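PDB 6JM7: ofchtiv from Ostrinia furnacalis, which probably hydrolyses the beta-1,4 linkages of chitin as a family 18 glycoside hydrolase, a chitinase class that allosamidin inhibits. Local coordinates for residues V7-T12 with M343-E348; H35-F40 with K77-V82; I41-E46 with S89-I94; Y193-A198 with Y224-A229; Y250-Q255 with S281-Y286. One frame throughout, in Å; residues are numbered along the deposited sequence.

Interaction 1: V7-T12 with M343-E348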
# COMPACT_ATOMS: atom_id res chain seq x y z
N VAL A 7 -7.63 -5.80 -2.70
CA VAL A 7 -7.18 -5.76 -1.30
C VAL A 7 -7.15 -4.30 -0.89
O VAL A 7 -6.28 -3.55 -1.33
CB VAL A 7 -5.81 -6.43 -1.14
CG1 VAL A 7 -5.36 -6.40 0.32
CG2 VAL A 7 -5.89 -7.86 -1.64
N CYS A 8 -8.10 -3.89 -0.03
CA CYS A 8 -8.27 -2.49 0.35
C CYS A 8 -7.66 -2.27 1.73
O CYS A 8 -8.18 -2.79 2.72
CB CYS A 8 -9.75 -2.11 0.40
SG CYS A 8 -10.64 -2.24 -1.15
N TYR A 9 -6.59 -1.48 1.80
CA TYR A 9 -6.09 -1.01 3.09
C TYR A 9 -6.88 0.19 3.60
O TYR A 9 -7.20 1.11 2.84
CB TYR A 9 -4.61 -0.65 3.01
CG TYR A 9 -3.70 -1.85 3.03
CD1 TYR A 9 -3.51 -2.61 1.89
CD2 TYR A 9 -3.05 -2.24 4.19
CE1 TYR A 9 -2.70 -3.72 1.91
CE2 TYR A 9 -2.23 -3.36 4.21
CZ TYR A 9 -2.05 -4.08 3.06
OH TYR A 9 -1.24 -5.19 3.05
N TYR A 10 -7.19 0.17 4.89
CA TYR A 10 -7.88 1.27 5.57
C TYR A 10 -6.96 1.81 6.66
O TYR A 10 -6.72 1.13 7.67
CB TYR A 10 -9.22 0.80 6.14
CG TYR A 10 -9.96 1.86 6.95
CD1 TYR A 10 -9.91 3.21 6.61
CD2 TYR A 10 -10.70 1.49 8.07
CE1 TYR A 10 -10.59 4.17 7.38
CE2 TYR A 10 -11.37 2.44 8.83
CZ TYR A 10 -11.32 3.77 8.47
OH TYR A 10 -12.00 4.70 9.24
N GLY A 11 -6.46 3.03 6.46
CA GLY A 11 -5.72 3.74 7.49
C GLY A 11 -6.68 4.28 8.53
O GLY A 11 -7.30 5.33 8.33
N THR A 12 -6.82 3.56 9.64
CA THR A 12 -7.96 3.75 10.54
C THR A 12 -7.91 5.08 11.28
O THR A 12 -8.95 5.54 11.78
CB THR A 12 -8.04 2.59 11.53
OG1 THR A 12 -6.79 2.46 12.23
CG2 THR A 12 -8.36 1.28 10.79
N MET A 343 -3.86 -4.34 -4.88
CA MET A 343 -3.88 -3.84 -3.52
C MET A 343 -3.80 -2.32 -3.58
O MET A 343 -3.12 -1.78 -4.44
CB MET A 343 -2.69 -4.41 -2.72
CG MET A 343 -2.27 -3.59 -1.51
SD MET A 343 -0.77 -4.30 -0.79
CE MET A 343 0.50 -3.40 -1.67
N LEU A 344 -4.54 -1.64 -2.71
CA LEU A 344 -4.53 -0.18 -2.75
C LEU A 344 -4.21 0.40 -1.38
O LEU A 344 -4.74 -0.04 -0.36
CB LEU A 344 -5.86 0.36 -3.25
CG LEU A 344 -7.05 -0.26 -2.54
CD1 LEU A 344 -7.55 0.62 -1.41
CD2 LEU A 344 -8.13 -0.52 -3.57
N TRP A 345 -3.31 1.39 -1.38
CA TRP A 345 -3.11 2.27 -0.25
C TRP A 345 -3.58 3.66 -0.65
O TRP A 345 -2.93 4.30 -1.49
CB TRP A 345 -1.64 2.35 0.18
CG TRP A 345 -1.56 3.14 1.42
CD1 TRP A 345 -1.49 4.50 1.52
CD2 TRP A 345 -1.67 2.64 2.75
NE1 TRP A 345 -1.52 4.88 2.85
CE2 TRP A 345 -1.63 3.75 3.62
CE3 TRP A 345 -1.78 1.36 3.30
CZ2 TRP A 345 -1.69 3.61 5.00
CZ3 TRP A 345 -1.84 1.23 4.66
CH2 TRP A 345 -1.79 2.35 5.51
N SER A 346 -4.67 4.15 -0.07
CA SER A 346 -5.54 3.46 0.87
C SER A 346 -6.96 3.98 0.58
O SER A 346 -7.13 5.00 -0.10
CB SER A 346 -5.12 3.74 2.32
OG SER A 346 -4.97 5.13 2.52
N ILE A 347 -7.98 3.27 1.08
CA ILE A 347 -9.35 3.54 0.63
C ILE A 347 -9.81 4.93 1.03
O ILE A 347 -10.57 5.57 0.30
CB ILE A 347 -10.29 2.43 1.14
CG1 ILE A 347 -11.66 2.52 0.45
CG2 ILE A 347 -10.43 2.45 2.67
CD1 ILE A 347 -12.61 1.34 0.74
N GLU A 348 -9.32 5.45 2.16
CA GLU A 348 -9.82 6.72 2.69
C GLU A 348 -9.35 7.93 1.89
O GLU A 348 -9.81 9.03 2.20
CB GLU A 348 -9.42 6.87 4.16
CG GLU A 348 -7.91 7.03 4.38
CD GLU A 348 -7.18 5.72 4.60
OE1 GLU A 348 -7.76 4.64 4.36
OE2 GLU A 348 -5.99 5.78 4.98

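Interaction 2: H35-F40 with K77-V82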
# COMPACT_ATOMS: atom_id res chain seq x y z
N HIS A 35 -11.01 -8.10 -0.02
CA HIS A 35 -10.23 -8.21 1.20
C HIS A 35 -10.05 -6.81 1.74
O HIS A 35 -9.64 -5.91 1.01
CB HIS A 35 -8.86 -8.86 0.94
CG HIS A 35 -8.94 -10.28 0.47
ND1 HIS A 35 -9.49 -10.63 -0.75
CD2 HIS A 35 -8.57 -11.44 1.06
CE1 HIS A 35 -9.44 -11.95 -0.88
NE2 HIS A 35 -8.89 -12.46 0.20
N LEU A 36 -10.40 -6.61 3.00
CA LEU A 36 -10.31 -5.30 3.63
C LEU A 36 -9.37 -5.43 4.81
O LEU A 36 -9.50 -6.37 5.60
CB LEU A 36 -11.70 -4.82 4.07
CG LEU A 36 -12.32 -3.82 3.09
CD1 LEU A 36 -13.83 -3.79 3.22
CD2 LEU A 36 -11.73 -2.44 3.36
N VAL A 37 -8.40 -4.52 4.91
CA VAL A 37 -7.30 -4.67 5.87
C VAL A 37 -7.29 -3.50 6.84
O VAL A 37 -7.21 -2.34 6.44
CB VAL A 37 -5.94 -4.78 5.14
CG1 VAL A 37 -4.85 -5.06 6.15
CG2 VAL A 37 -5.99 -5.88 4.11
N TYR A 38 -7.32 -3.82 8.13
CA TYR A 38 -7.32 -2.83 9.20
C TYR A 38 -5.88 -2.45 9.54
O TYR A 38 -5.15 -3.24 10.14
CB TYR A 38 -8.03 -3.41 10.43
CG TYR A 38 -8.38 -2.43 11.54
CD1 TYR A 38 -7.41 -1.94 12.41
CD2 TYR A 38 -9.71 -2.06 11.74
CE1 TYR A 38 -7.77 -1.05 13.43
CE2 TYR A 38 -10.07 -1.19 12.75
CZ TYR A 38 -9.10 -0.69 13.58
OH TYR A 38 -9.46 0.18 14.58
N ALA A 39 -5.47 -1.25 9.16
CA ALA A 39 -4.13 -0.75 9.44
C ALA A 39 -4.21 0.22 10.62
O ALA A 39 -5.02 1.15 10.58
CB ALA A 39 -3.57 -0.04 8.21
N PHE A 40 -3.40 0.03 11.67
CA PHE A 40 -2.43 -1.03 11.92
C PHE A 40 -2.54 -1.46 13.37
O PHE A 40 -2.91 -0.64 14.22
CB PHE A 40 -0.99 -0.56 11.70
CG PHE A 40 -0.61 -0.38 10.26
CD1 PHE A 40 -0.46 -1.48 9.43
CD2 PHE A 40 -0.36 0.89 9.75
CE1 PHE A 40 -0.09 -1.32 8.12
CE2 PHE A 40 0.01 1.07 8.43
CZ PHE A 40 0.15 -0.05 7.60
N LYS A 77 -13.52 -10.78 3.10
CA LYS A 77 -12.52 -11.21 4.07
C LYS A 77 -11.94 -9.96 4.72
O LYS A 77 -11.61 -8.99 4.02
CB LYS A 77 -11.41 -12.03 3.41
CG LYS A 77 -11.89 -13.33 2.75
CD LYS A 77 -12.61 -14.24 3.75
CE LYS A 77 -12.98 -15.59 3.12
NZ LYS A 77 -14.07 -16.27 3.88
N THR A 78 -11.84 -9.96 6.05
CA THR A 78 -11.36 -8.81 6.81
C THR A 78 -10.11 -9.24 7.58
O THR A 78 -10.17 -10.14 8.43
CB THR A 78 -12.43 -8.27 7.77
OG1 THR A 78 -12.89 -9.31 8.65
CG2 THR A 78 -13.62 -7.71 6.98
N LEU A 79 -8.98 -8.62 7.26
CA LEU A 79 -7.70 -8.92 7.87
C LEU A 79 -7.28 -7.76 8.76
O LEU A 79 -7.74 -6.62 8.59
CB LEU A 79 -6.62 -9.17 6.82
CG LEU A 79 -7.07 -10.05 5.65
CD1 LEU A 79 -6.01 -10.06 4.55
CD2 LEU A 79 -7.39 -11.43 6.13
N VAL A 80 -6.40 -8.05 9.71
CA VAL A 80 -5.76 -7.02 10.52
C VAL A 80 -4.29 -6.99 10.11
O VAL A 80 -3.68 -8.04 9.89
CB VAL A 80 -5.94 -7.29 12.03
CG1 VAL A 80 -5.26 -8.59 12.48
CG2 VAL A 80 -5.48 -6.09 12.83
N ALA A 81 -3.75 -5.79 9.90
CA ALA A 81 -2.37 -5.64 9.47
C ALA A 81 -1.51 -5.22 10.66
O ALA A 81 -1.83 -4.25 11.36
CB ALA A 81 -2.24 -4.60 8.35
N VAL A 82 -0.42 -5.94 10.87
CA VAL A 82 0.55 -5.63 11.92
C VAL A 82 1.76 -4.99 11.26
O VAL A 82 2.23 -5.44 10.21
CB VAL A 82 0.92 -6.89 12.73
CG1 VAL A 82 1.57 -7.96 11.85
CG2 VAL A 82 1.81 -6.52 13.90

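Interaction 3: I41-E46 with S89-I94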
# COMPACT_ATOMS: atom_id res chain seq x y z
N ILE A 41 -2.16 -2.69 13.67
CA ILE A 41 -1.78 -3.06 15.03
C ILE A 41 -0.26 -3.13 15.09
O ILE A 41 0.43 -3.02 14.08
CB ILE A 41 -2.43 -4.39 15.49
CG1 ILE A 41 -1.95 -5.57 14.64
CG2 ILE A 41 -3.95 -4.28 15.46
CD1 ILE A 41 -2.31 -6.93 15.23
N GLY A 42 0.27 -3.28 16.31
CA GLY A 42 1.71 -3.30 16.51
C GLY A 42 2.15 -4.43 17.41
O GLY A 42 1.35 -5.30 17.77
N ILE A 43 3.43 -4.45 17.78
CA ILE A 43 3.97 -5.42 18.72
C ILE A 43 4.92 -4.71 19.67
O ILE A 43 5.36 -3.58 19.42
CB ILE A 43 4.72 -6.58 18.03
CG1 ILE A 43 6.03 -6.08 17.42
CG2 ILE A 43 3.85 -7.27 17.00
CD1 ILE A 43 6.94 -7.20 16.95
N ASN A 44 5.25 -5.38 20.77
CA ASN A 44 6.43 -5.01 21.52
C ASN A 44 7.56 -5.97 21.16
O ASN A 44 7.37 -6.93 20.40
CB ASN A 44 6.12 -4.93 23.03
CG ASN A 44 5.77 -6.27 23.65
OD1 ASN A 44 6.11 -7.34 23.15
ND2 ASN A 44 5.10 -6.21 24.80
N ALA A 45 8.75 -5.70 21.69
CA ALA A 45 9.91 -6.51 21.31
C ALA A 45 9.78 -7.95 21.77
O ALA A 45 10.39 -8.84 21.16
CB ALA A 45 11.19 -5.88 21.85
N GLU A 46 8.98 -8.21 22.80
CA GLU A 46 8.73 -9.56 23.27
C GLU A 46 7.63 -10.26 22.48
O GLU A 46 7.22 -11.36 22.86
CB GLU A 46 8.37 -9.52 24.77
CG GLU A 46 9.49 -8.94 25.66
CD GLU A 46 9.58 -7.41 25.60
OE1 GLU A 46 8.61 -6.74 25.19
OE2 GLU A 46 10.65 -6.87 25.98
N SER A 89 11.28 -1.28 12.51
CA SER A 89 11.82 -2.61 12.25
C SER A 89 12.41 -3.30 13.48
O SER A 89 12.33 -4.53 13.56
CB SER A 89 12.89 -2.54 11.15
OG SER A 89 13.40 -3.82 10.86
N ALA A 90 12.96 -2.54 14.43
CA ALA A 90 13.70 -3.11 15.55
C ALA A 90 12.92 -4.19 16.28
O ALA A 90 13.43 -5.28 16.55
CB ALA A 90 14.09 -2.00 16.52
N GLN A 91 11.68 -3.89 16.68
CA GLN A 91 10.99 -4.84 17.54
C GLN A 91 10.61 -6.10 16.78
O GLN A 91 10.54 -7.18 17.38
CB GLN A 91 9.76 -4.19 18.17
CG GLN A 91 8.73 -3.75 17.15
CD GLN A 91 8.86 -2.30 16.73
OE1 GLN A 91 9.95 -1.82 16.35
NE2 GLN A 91 7.74 -1.58 16.78
N TYR A 92 10.38 -5.99 15.47
CA TYR A 92 10.11 -7.17 14.66
C TYR A 92 11.38 -8.01 14.49
O TYR A 92 11.32 -9.24 14.54
CB TYR A 92 9.52 -6.75 13.30
CG TYR A 92 8.18 -6.07 13.48
CD1 TYR A 92 8.10 -4.71 13.78
CD2 TYR A 92 7.00 -6.80 13.45
CE1 TYR A 92 6.89 -4.09 14.00
CE2 TYR A 92 5.77 -6.18 13.68
CZ TYR A 92 5.73 -4.83 13.95
OH TYR A 92 4.52 -4.21 14.19
N SER A 93 12.52 -7.34 14.32
CA SER A 93 13.80 -8.04 14.25
C SER A 93 14.05 -8.82 15.54
O SER A 93 14.46 -9.99 15.50
CB SER A 93 14.90 -7.02 14.00
OG SER A 93 16.17 -7.63 13.86
N ILE A 94 13.81 -8.19 16.68
CA ILE A 94 13.99 -8.85 17.98
C ILE A 94 13.02 -10.02 18.13
O ILE A 94 13.41 -11.12 18.53
CB ILE A 94 13.82 -7.82 19.11
CG1 ILE A 94 14.93 -6.78 19.03
CG2 ILE A 94 13.81 -8.53 20.45
CD1 ILE A 94 14.68 -5.58 19.93

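Interaction 4: Y193-A198 with Y224-A229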
# COMPACT_ATOMS: atom_id res chain seq x y z
N TYR A 193 4.56 1.42 -5.16
CA TYR A 193 4.35 2.86 -5.04
C TYR A 193 5.48 3.40 -4.17
O TYR A 193 6.37 2.65 -3.76
CB TYR A 193 2.95 3.19 -4.48
CG TYR A 193 2.45 2.30 -3.36
CD1 TYR A 193 3.03 2.37 -2.10
CD2 TYR A 193 1.40 1.42 -3.55
CE1 TYR A 193 2.58 1.57 -1.06
CE2 TYR A 193 0.94 0.63 -2.51
CZ TYR A 193 1.54 0.71 -1.27
OH TYR A 193 1.10 -0.07 -0.23
N ASP A 194 5.47 4.71 -3.92
CA ASP A 194 6.62 5.39 -3.28
C ASP A 194 7.91 5.12 -4.04
O ASP A 194 8.99 5.01 -3.44
CB ASP A 194 6.79 4.97 -1.81
CG ASP A 194 5.58 5.28 -0.96
OD1 ASP A 194 4.87 6.27 -1.25
OD2 ASP A 194 5.37 4.52 0.02
N MET A 195 7.80 4.98 -5.36
CA MET A 195 8.99 4.76 -6.18
C MET A 195 9.91 5.96 -6.11
O MET A 195 11.14 5.82 -6.11
CB MET A 195 8.58 4.49 -7.63
CG MET A 195 7.79 3.22 -7.84
SD MET A 195 8.85 1.77 -7.67
CE MET A 195 7.61 0.47 -7.73
N HIS A 196 9.31 7.15 -6.03
CA HIS A 196 9.99 8.42 -5.90
C HIS A 196 9.14 9.31 -5.01
O HIS A 196 7.94 9.11 -4.86
CB HIS A 196 10.23 9.07 -7.27
CG HIS A 196 11.06 8.22 -8.18
ND1 HIS A 196 12.42 8.09 -8.02
CD2 HIS A 196 10.72 7.43 -9.23
CE1 HIS A 196 12.89 7.26 -8.95
NE2 HIS A 196 11.88 6.85 -9.69
N GLY A 197 9.79 10.32 -4.43
CA GLY A 197 9.11 11.20 -3.50
C GLY A 197 10.04 12.33 -3.14
O GLY A 197 11.16 12.44 -3.64
N ALA A 198 9.55 13.20 -2.25
CA ALA A 198 10.25 14.44 -1.93
C ALA A 198 11.58 14.22 -1.23
O ALA A 198 12.33 15.20 -1.06
CB ALA A 198 9.35 15.32 -1.07
N TYR A 224 13.31 2.51 -10.73
CA TYR A 224 12.24 2.24 -9.78
C TYR A 224 10.91 2.47 -10.49
O TYR A 224 10.41 3.59 -10.56
CB TYR A 224 12.36 3.14 -8.55
CG TYR A 224 13.62 2.96 -7.72
CD1 TYR A 224 14.43 1.83 -7.86
CD2 TYR A 224 14.02 3.94 -6.83
CE1 TYR A 224 15.58 1.68 -7.10
CE2 TYR A 224 15.17 3.80 -6.07
CZ TYR A 224 15.94 2.66 -6.21
OH TYR A 224 17.08 2.52 -5.44
N ASN A 225 10.32 1.39 -11.03
CA ASN A 225 8.98 1.50 -11.60
C ASN A 225 8.23 0.19 -11.39
O ASN A 225 8.80 -0.82 -10.97
CB ASN A 225 9.02 1.93 -13.08
CG ASN A 225 9.90 1.04 -13.96
OD1 ASN A 225 9.71 -0.18 -14.03
ND2 ASN A 225 10.85 1.66 -14.67
N VAL A 226 6.92 0.24 -11.64
CA VAL A 226 6.03 -0.86 -11.31
C VAL A 226 6.37 -2.09 -12.13
O VAL A 226 6.41 -3.21 -11.61
CB VAL A 226 4.57 -0.43 -11.52
CG1 VAL A 226 3.63 -1.62 -11.35
CG2 VAL A 226 4.24 0.70 -10.57
N ASN A 227 6.64 -1.91 -13.43
CA ASN A 227 6.94 -3.06 -14.28
C ASN A 227 8.19 -3.79 -13.81
O ASN A 227 8.20 -5.03 -13.75
CB ASN A 227 7.08 -2.61 -15.74
CG ASN A 227 7.61 -3.71 -16.64
OD1 ASN A 227 6.94 -4.72 -16.86
ND2 ASN A 227 8.82 -3.52 -17.15
N ASN A 228 9.25 -3.06 -13.47
CA ASN A 228 10.48 -3.71 -13.00
C ASN A 228 10.22 -4.49 -11.71
O ASN A 228 10.73 -5.60 -11.53
CB ASN A 228 11.59 -2.69 -12.78
CG ASN A 228 12.24 -2.23 -14.07
OD1 ASN A 228 12.19 -2.91 -15.09
ND2 ASN A 228 12.88 -1.06 -14.01
N ALA A 229 9.44 -3.91 -10.80
CA ALA A 229 9.16 -4.59 -9.53
C ALA A 229 8.35 -5.85 -9.75
O ALA A 229 8.67 -6.90 -9.19
CB ALA A 229 8.43 -3.64 -8.58
O HOH W 1 12.17 5.28 -11.78

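Interaction 5: Y250-Q255 with S281-Y286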
# COMPACT_ATOMS: atom_id res chain seq x y z
N TYR A 250 -3.02 8.17 -3.69
CA TYR A 250 -2.43 9.40 -3.19
C TYR A 250 -1.36 9.79 -4.19
O TYR A 250 -0.96 9.00 -5.05
CB TYR A 250 -1.83 9.22 -1.80
CG TYR A 250 -0.69 8.21 -1.77
CD1 TYR A 250 -0.95 6.86 -1.62
CD2 TYR A 250 0.64 8.62 -1.87
CE1 TYR A 250 0.08 5.93 -1.58
CE2 TYR A 250 1.67 7.70 -1.83
CZ TYR A 250 1.38 6.36 -1.69
OH TYR A 250 2.40 5.44 -1.65
N GLY A 251 -0.89 11.02 -4.05
CA GLY A 251 0.25 11.49 -4.80
C GLY A 251 1.31 12.05 -3.87
O GLY A 251 1.14 12.10 -2.65
N ARG A 252 2.41 12.47 -4.48
CA ARG A 252 3.51 13.04 -3.73
C ARG A 252 3.87 14.39 -4.32
O ARG A 252 3.76 14.61 -5.53
CB ARG A 252 4.72 12.09 -3.68
CG ARG A 252 4.38 10.79 -2.95
CD ARG A 252 5.61 9.99 -2.58
NE ARG A 252 5.28 9.03 -1.52
CZ ARG A 252 5.18 9.34 -0.23
NH1 ARG A 252 5.42 10.57 0.18
NH2 ARG A 252 4.86 8.40 0.66
N THR A 253 4.30 15.31 -3.46
CA THR A 253 4.41 16.70 -3.84
C THR A 253 5.81 17.21 -3.56
O THR A 253 6.48 16.78 -2.61
CB THR A 253 3.39 17.58 -3.09
OG1 THR A 253 3.80 17.76 -1.74
CG2 THR A 253 1.98 16.98 -3.12
N PHE A 254 6.24 18.15 -4.41
CA PHE A 254 7.62 18.62 -4.47
C PHE A 254 7.62 20.14 -4.57
O PHE A 254 6.68 20.74 -5.10
CB PHE A 254 8.35 18.08 -5.71
CG PHE A 254 8.53 16.59 -5.74
CD1 PHE A 254 7.47 15.74 -6.06
CD2 PHE A 254 9.79 16.03 -5.54
CE1 PHE A 254 7.66 14.36 -6.12
CE2 PHE A 254 9.99 14.66 -5.60
CZ PHE A 254 8.92 13.82 -5.90
N GLN A 255 8.72 20.75 -4.11
CA GLN A 255 9.02 22.16 -4.35
C GLN A 255 10.14 22.21 -5.38
O GLN A 255 11.27 21.78 -5.11
CB GLN A 255 9.43 22.86 -3.05
CG GLN A 255 9.83 24.33 -3.25
CD GLN A 255 10.52 24.93 -2.04
OE1 GLN A 255 11.19 24.24 -1.27
NE2 GLN A 255 10.38 26.24 -1.88
N SER A 281 3.23 17.66 4.47
CA SER A 281 3.93 18.16 3.29
C SER A 281 4.62 17.01 2.57
O SER A 281 5.24 16.15 3.21
CB SER A 281 4.96 19.22 3.69
OG SER A 281 4.32 20.39 4.18
N GLY A 282 4.47 16.97 1.25
CA GLY A 282 5.03 15.92 0.44
C GLY A 282 4.06 14.82 0.06
O GLY A 282 4.40 13.99 -0.79
N TYR A 283 2.88 14.80 0.65
CA TYR A 283 1.88 13.75 0.45
C TYR A 283 0.54 14.42 0.20
O TYR A 283 0.24 15.44 0.82
CB TYR A 283 1.80 12.87 1.70
CG TYR A 283 0.94 11.63 1.62
CD1 TYR A 283 -0.42 11.66 1.93
CD2 TYR A 283 1.52 10.40 1.34
CE1 TYR A 283 -1.19 10.48 1.90
CE2 TYR A 283 0.78 9.24 1.33
CZ TYR A 283 -0.57 9.28 1.59
OH TYR A 283 -1.27 8.09 1.55
N VAL A 284 -0.27 13.87 -0.70
CA VAL A 284 -1.62 14.41 -0.86
C VAL A 284 -2.55 13.27 -1.29
O VAL A 284 -2.19 12.47 -2.15
CB VAL A 284 -1.62 15.60 -1.86
CG1 VAL A 284 -1.26 15.16 -3.29
CG2 VAL A 284 -2.95 16.36 -1.82
N GLY A 285 -3.72 13.18 -0.68
CA GLY A 285 -4.67 12.15 -1.08
C GLY A 285 -5.25 12.46 -2.44
O GLY A 285 -5.30 13.61 -2.86
N TYR A 286 -5.67 11.42 -3.17
CA TYR A 286 -6.35 11.68 -4.44
C TYR A 286 -7.59 12.55 -4.22
O TYR A 286 -7.85 13.46 -5.01
CB TYR A 286 -6.73 10.38 -5.16
CG TYR A 286 -7.51 10.67 -6.43
CD1 TYR A 286 -6.86 11.13 -7.57
CD2 TYR A 286 -8.91 10.56 -6.47
CE1 TYR A 286 -7.57 11.44 -8.72
CE2 TYR A 286 -9.62 10.86 -7.63
CZ TYR A 286 -8.94 11.30 -8.74
OH TYR A 286 -9.64 11.62 -9.90
O HOH W 2 6.95 12.80 -0.92

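Interaction 1: V7-T12 with M343-E348
Val7 O accepts a hydrogen bond from Leu344 N at 2.9 Å, joining strand 5-11 to strand 341-345 in parallel register. As the first and last parallel strands of a glycoside hydrolase family 18 TIM barrel, they close the cylinder here, crossing at only 20°. Cys8, tied by a disulfide to Cys33, presents SG to Leu344 CD2 on the outer side, where helix 362-373 packs against both residues.

Tyr9 carries the inward side. Its N donates to Leu344 O at 3.2 Å, and CG lies anti to the carbonyl carbon (chi1 -78°), bringing its side chain against two neighbours on the same side of the ring plane: Met343 SD reaches CE1 at 3.4 Å, an oblique Met-aromatic contact, and nearer the backbone Trp345 CE3 lies 3.5 Å from Tyr9 CB. The Tyr9 hydroxyl runs on to Asp122, within the conserved DxxDxDxE sequence of the family.

The peptide between Trp345 and Ser346 is cis, and just beyond this kink Ile347 N meets Tyr9 O in a nearly straight bond (169° at the hydrogen). Tyr10 turns its ring outward, its hydroxyl held by Phe23 O, while CD1 at the ring edge touches Glu348 OE1. Gly11 N donates to that same OE1 at 2.9 Å, on the syn side of the carboxylate, and Ser346 OG approaches the other oxygen, Glu348 OE2, from above the plane at 2.7 Å.

Interaction 2: H35-F40 with K77-V82
Phe40 leans on Ala81 along one side of its ring. Its CB lies 3.8 Å from Ala81 O; the next atom out on this side, CD1, is 3.6 Å from the same oxygen, which sits at the ring edge. Farther along, CE1 meets the methyl Ala81 CB at 3.9 Å. With CG anti to the carbonyl carbon (chi1 -74°) and a cis peptide before it, the ring is laid flat over Ala39 CB, which stands 3.4 Å above the ring plane near its centre. At Asp124 the ring also touches strand 120-124.

Behind this aromatic end, strands 35-43 and 77-83 run side by side as neighbouring parallel strands of the TIM barrel. Leu36 and Tyr38 each donate through N and accept through O, so four backbone bonds alternate between the two strands; Leu79 N to Leu36 O is 2.8 Å. His35, Val37, Leu79 and Ala81 point into the barrel, where Val37 CG1 presses on Ala81 CB at 3.4 Å, tighter than usual for carbon atoms. At the far end His35 and Lys77 lie alongside each other, CD2 of the imidazole 3.7 Å from Lys77 CB. On the outward face Tyr38 sends its hydroxyl to Asp57.

Interaction 3: I41-E46 with S89-I94
Ile43 and Tyr92 meet methyl to ring face: Ile43 CD1 sits 3.7 Å from the ring centroid and only 18° off the ring normal, a CH-pi contact displaced slightly toward CD2. The isoleucine chain crosses the ring obliquely, so CG1 also passes close to Tyr92 CZ, at 3.7 Å. Its first torsion puts CG1 between the backbone N and the carbonyl carbon (chi1 70°), and the extended second torsion then carries CD1 over the face.

Gln91 comes in from the same helix beside the tyrosine. Its aliphatic part does the touching, CG meeting Ile43 CG1 at 3.6 Å, while the chain bends at the second torsion and takes the amide away toward Glu87, where NE2 makes a weak hydrogen bond with the backbone carbonyl. Ile43 thus fits into the angle between a flat ring and a methylene chain.

Beyond the end of the strand, Ala45 continues the apolar seam: its CA lies 3.9 Å from Gln91 CB, and its CB lies against Ile94, 4.0 Å from CG2. The Tyr92 hydroxyl passes near Gly42 CA but is bound by Glu87, whose carboxylate also takes Ile43 N.

Here the end of a barrel strand meets short helix 90-97, which follows strand 77-83. Val82 of that strand touches both Ile43 and Tyr92, and helix 99-115 supports the contact through Phe105 against Ile43 and Tyr101 against Ile94.

Interaction 4: Y193-A198 with Y224-A229
Met195 is the bump of this contact, and the turn leading into helix 226-235 is the hollow that receives it. CB and CG slide past the carbonyl of Tyr224, CB 3.6 Å from Tyr224 O. The chain then bends at the second torsion (chi2 -73°), bringing SD to 3.9 Å from Tyr224 CB and tucking the terminal CE against the first turn of the helix. There CE lies 3.7 Å from Asn225 O and 4.3 Å from Ala229 CB. Asn225 is the N-cap, its OD1 accepting from Asn228 N at 3.0 Å. An alanine in place of Met195 would remove the thioether arm and is likely to leave a gap between the loop and this capped turn.

Beside the bump, Tyr224 CD2 rests on Met195 O at the ring edge. The rings of His196 and Tyr224 are slid apart and barely overlap. Water 1, in the imidazole plane 2.6 Å from His196 NE2, donates to Tyr224 O at 2.7 Å, bridging the two segments; His196 ND1 is held by Asp200.

The contact joins the loop after strand 187-190 to helix 226-235, which leans on strand 243-256 through Val226 against Met245. Tyr193, earlier in that loop, packs on Met343 and Trp345 of strand 341-345.

Interaction 5: Y250-Q255 with S281-Y286
Gly282 O is gripped twice: Thr253 N donates to it at 3.0 Å from above the carbonyl plane, and water 2 donates at 2.8 Å. That water accepts in turn from Arg252 NH1, linking the guanidinium to the turn before the strand. Farther along the antiparallel pair, Gly251 and Val284 form a hydrogen-bonded pair, Gly251 N reaching Val284 O at 2.7 Å.

On one face of the ladder, Tyr283 slides over Tyr250. The ring planes are 16° apart but offset, so overlap is slight; Tyr283 CE2 lies 3.3 Å from Tyr250 CD2, over the ring face, and Tyr283 OH lies 3.4 Å from Tyr250 CG. Arg252 NH2 lies at the edge of the Tyr283 ring, the guanidinium tilted 70° to it with Tyr283 CD2 over its face. Asp194 binds both Tyr250 OH and Arg252 NE. Replacing Tyr250 with an alanine would probably leave Tyr283 without its ring neighbour and Asp194 without one of its donors.

On the other face Thr253 CG2 meets Val284 CG1 at 3.7 Å. Strand 243-256 runs from the barrel into what is probably the insertion domain of this chitinase family; it also pairs with strand 317-320, while Tyr286, beginning helix 286-295, packs on helix 362-373.

In the fold
From the N terminus, strand 5-11 waits for the last barrel strand: interaction 1 closes a loop of 330 residues, and the other four contacts nest inside it. Interactions 2 and 3 cross, since residues 35-40 and 41-46 share strand 35-43 and their partners, 77-82 and 89-94, follow in the same order; Ala81 O to Ile41 N joins them. Interaction 2 also abuts interaction 1 through Cys8 N and His35 O. Interactions 4 and 5 then close in series on the far side of the barrel from interaction 2. The salt bridge between Asp194 and Arg252 ties them together, and Trp345 of interaction 1 packs against Tyr193 and Tyr250.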